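Local coordinates for prolyl oligopeptidase (Galerina marginata, PDB 5N4B), which cleaves peptide bonds after proline and macrocyclises the trimmed precursor peptide in the biosynthesis of the amanitin toxins, at residues K75-R80 and R102-Q107. The protein carries 1 engineered substitution. Numbering follows the deposited sequence.
Sequences KFRASR and RGLQSQ
L104 sets both methyl groups against helix 68-80, and the close packing is at one of them: L104 CD2 lies 3.8 Å from R80 CB and 4.0 Å from R77 O. Beside it two acceptors, R80 O and G103 O, approach to 3.2 Å, a pairing without attraction of its own; G103 O, however, also accepts a hydrogen bond from K84 NZ. The exposed flank is looser, with L104 CD1 meeting R77 CG at 4.1 Å and the two side chains crossing at about a right angle. R77 presents that methylene because its CG stands anti to the backbone N (chi1 -168°); the chain bends only farther out, at chi3. Helix 68-80 packs against helices 510-519 and 705-722 of the alpha/beta-hydrolase domain, whereas 102-107 is the loop between strands 96-101 and 109-113 in a four-stranded antiparallel blade of the beta-propeller, an arrangement consistent with a junction between the two domains, away from the catalytic residues. The guanidinium of R80 reaches the loop through two waters. Water 1 lies in the plane of that guanidinium, at its edge, accepting from R80 NE at 2.8 Å and donating to G103 O at 2.9 Å. Water 2 accepts from R80 NH1 at 3.2 Å but gives Q105 O only a weak bond, and R80 also packs on the backbone of the bound peptide.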
loop_
_atom_site.group_PDB
_atom_site.type_symbol
_atom_site.label_atom_id
_atom_site.label_comp_id
_atom_site.label_asym_id
_atom_site.label_seq_id
_atom_site.Cartn_x
_atom_site.Cartn_y
_atom_site.Cartn_z
ATOM N N LYS A 75 11.509 -22.238 -8.611
ATOM C CA LYS A 75 12.044 -21.097 -9.361
ATOM C C LYS A 75 11.799 -19.784 -8.611
ATOM O O LYS A 75 12.665 -18.909 -8.587
ATOM C CB LYS A 75 11.376 -21.010 -10.737
ATOM C CG LYS A 75 11.656 -22.177 -11.689
ATOM C CD LYS A 75 10.764 -22.065 -12.953
ATOM C CE LYS A 75 10.906 -23.261 -13.900
ATOM N NZ LYS A 75 12.254 -23.372 -14.450
ATOM N N PHE A 76 10.627 -19.633 -8.008
ATOM C CA PHE A 76 10.262 -18.380 -7.347
ATOM C C PHE A 76 11.057 -18.189 -6.057
ATOM O O PHE A 76 11.487 -17.078 -5.749
ATOM C CB PHE A 76 8.772 -18.358 -7.019
ATOM C CG PHE A 76 7.844 -18.219 -8.228
ATOM C CD1 PHE A 76 8.330 -17.898 -9.467
ATOM C CD2 PHE A 76 6.496 -18.429 -8.073
ATOM C CE1 PHE A 76 7.447 -17.704 -10.548
ATOM C CE2 PHE A 76 5.590 -18.276 -9.158
ATOM C CZ PHE A 76 6.077 -17.926 -10.375
ATOM N N ARG A 77 11.199 -19.246 -5.266
ATOM C CA ARG A 77 12.021 -19.141 -4.066
ATOM C C ARG A 77 13.428 -18.703 -4.416
ATOM O O ARG A 77 13.981 -17.811 -3.778
ATOM C CB ARG A 77 12.049 -20.491 -3.365
ATOM C CG ARG A 77 12.618 -20.458 -1.951
ATOM C CD ARG A 77 12.716 -21.844 -1.301
ATOM N NE ARG A 77 11.424 -22.596 -1.291
ATOM C CZ ARG A 77 11.126 -23.608 -2.060
ATOM N NH1 ARG A 77 11.983 -24.087 -2.957
ATOM N NH2 ARG A 77 9.945 -24.196 -1.919
ATOM N N ALA A 78 14.005 -19.292 -5.469
ATOM C CA ALA A 78 15.352 -18.885 -5.873
ATOM C C ALA A 78 15.382 -17.429 -6.302
ATOM O O ALA A 78 16.327 -16.700 -5.993
ATOM C CB ALA A 78 15.868 -19.809 -6.966
ATOM N N SER A 79 14.350 -16.991 -7.011
ATOM C CA SER A 79 14.320 -15.611 -7.489
ATOM C C SER A 79 14.252 -14.606 -6.352
ATOM O O SER A 79 14.691 -13.470 -6.529
ATOM C CB SER A 79 13.169 -15.403 -8.478
ATOM O OG SER A 79 11.945 -15.153 -7.851
ATOM N N ARG A 80 13.720 -14.980 -5.206
ATOM C CA ARG A 80 13.626 -14.113 -4.026
ATOM C C ARG A 80 14.868 -14.199 -3.148
ATOM O O ARG A 80 15.037 -13.379 -2.259
ATOM C CB ARG A 80 12.391 -14.497 -3.201
ATOM C CG ARG A 80 11.079 -14.191 -3.871
ATOM C CD ARG A 80 10.527 -12.866 -3.546
ATOM N NE ARG A 80 10.314 -12.695 -2.102
ATOM C CZ ARG A 80 9.202 -12.228 -1.551
ATOM N NH1 ARG A 80 9.140 -12.131 -0.238
ATOM N NH2 ARG A 80 8.181 -11.831 -2.313
ATOM N N ARG A 102 18.738 -11.148 4.854
ATOM C CA ARG A 102 19.669 -12.095 4.262
ATOM C C ARG A 102 19.163 -12.670 2.950
ATOM O O ARG A 102 19.983 -13.144 2.146
ATOM C CB ARG A 102 19.994 -13.226 5.250
ATOM C CG ARG A 102 20.767 -12.748 6.465
ATOM C CD ARG A 102 20.716 -13.747 7.659
ATOM N NE ARG A 102 21.309 -15.048 7.357
ATOM C CZ ARG A 102 22.595 -15.335 7.551
ATOM N NH1 ARG A 102 23.450 -14.466 8.053
ATOM N NH2 ARG A 102 23.023 -16.560 7.270
ATOM N N GLY A 103 17.852 -12.673 2.737
ATOM C CA GLY A 103 17.253 -13.080 1.466
ATOM C C GLY A 103 15.804 -13.505 1.599
ATOM O O GLY A 103 14.939 -13.015 0.873
ATOM N N LEU A 104 15.546 -14.435 2.532
ATOM C CA LEU A 104 14.245 -15.059 2.702
ATOM C C LEU A 104 13.702 -14.880 4.101
ATOM O O LEU A 104 12.782 -15.600 4.494
ATOM C CB LEU A 104 14.296 -16.530 2.318
ATOM C CG LEU A 104 14.663 -16.806 0.850
ATOM C CD1 LEU A 104 14.936 -18.280 0.623
ATOM C CD2 LEU A 104 13.617 -16.280 -0.096
ATOM N N GLN A 105 14.228 -13.941 4.876
ATOM C CA GLN A 105 13.691 -13.715 6.222
ATOM C C GLN A 105 12.325 -13.054 6.147
ATOM O O GLN A 105 12.053 -12.196 5.299
ATOM C CB GLN A 105 14.672 -12.872 7.055
ATOM C CG GLN A 105 16.060 -13.494 7.255
ATOM C CD GLN A 105 16.915 -12.569 8.008
ATOM O OE1 GLN A 105 17.603 -11.728 7.440
ATOM N NE2 GLN A 105 16.935 -12.729 9.321
ATOM N N SER A 106 11.479 -13.427 7.096
ATOM C CA SER A 106 10.110 -12.935 7.069
ATOM C C SER A 106 10.040 -11.485 7.493
ATOM O O SER A 106 9.145 -10.759 7.057
ATOM C CB SER A 106 9.233 -13.779 7.965
ATOM O OG SER A 106 9.064 -15.075 7.372
ATOM N N GLN A 107 10.977 -11.048 8.330
ATOM C CA GLN A 107 11.089 -9.640 8.699
ATOM C C GLN A 107 12.562 -9.250 8.579
ATOM O O GLN A 107 13.449 -9.997 9.011
ATOM C CB GLN A 107 10.582 -9.322 10.112
ATOM C CG GLN A 107 9.124 -9.703 10.388
ATOM C CD GLN A 107 8.665 -9.336 11.778
ATOM O OE1 GLN A 107 8.415 -8.170 12.067
ATOM N NE2 GLN A 107 8.543 -10.324 12.619
HETATM O O HOH W 1 12.213 -12.785 0.021
HETATM O O HOH W 2 11.273 -11.611 2.104
#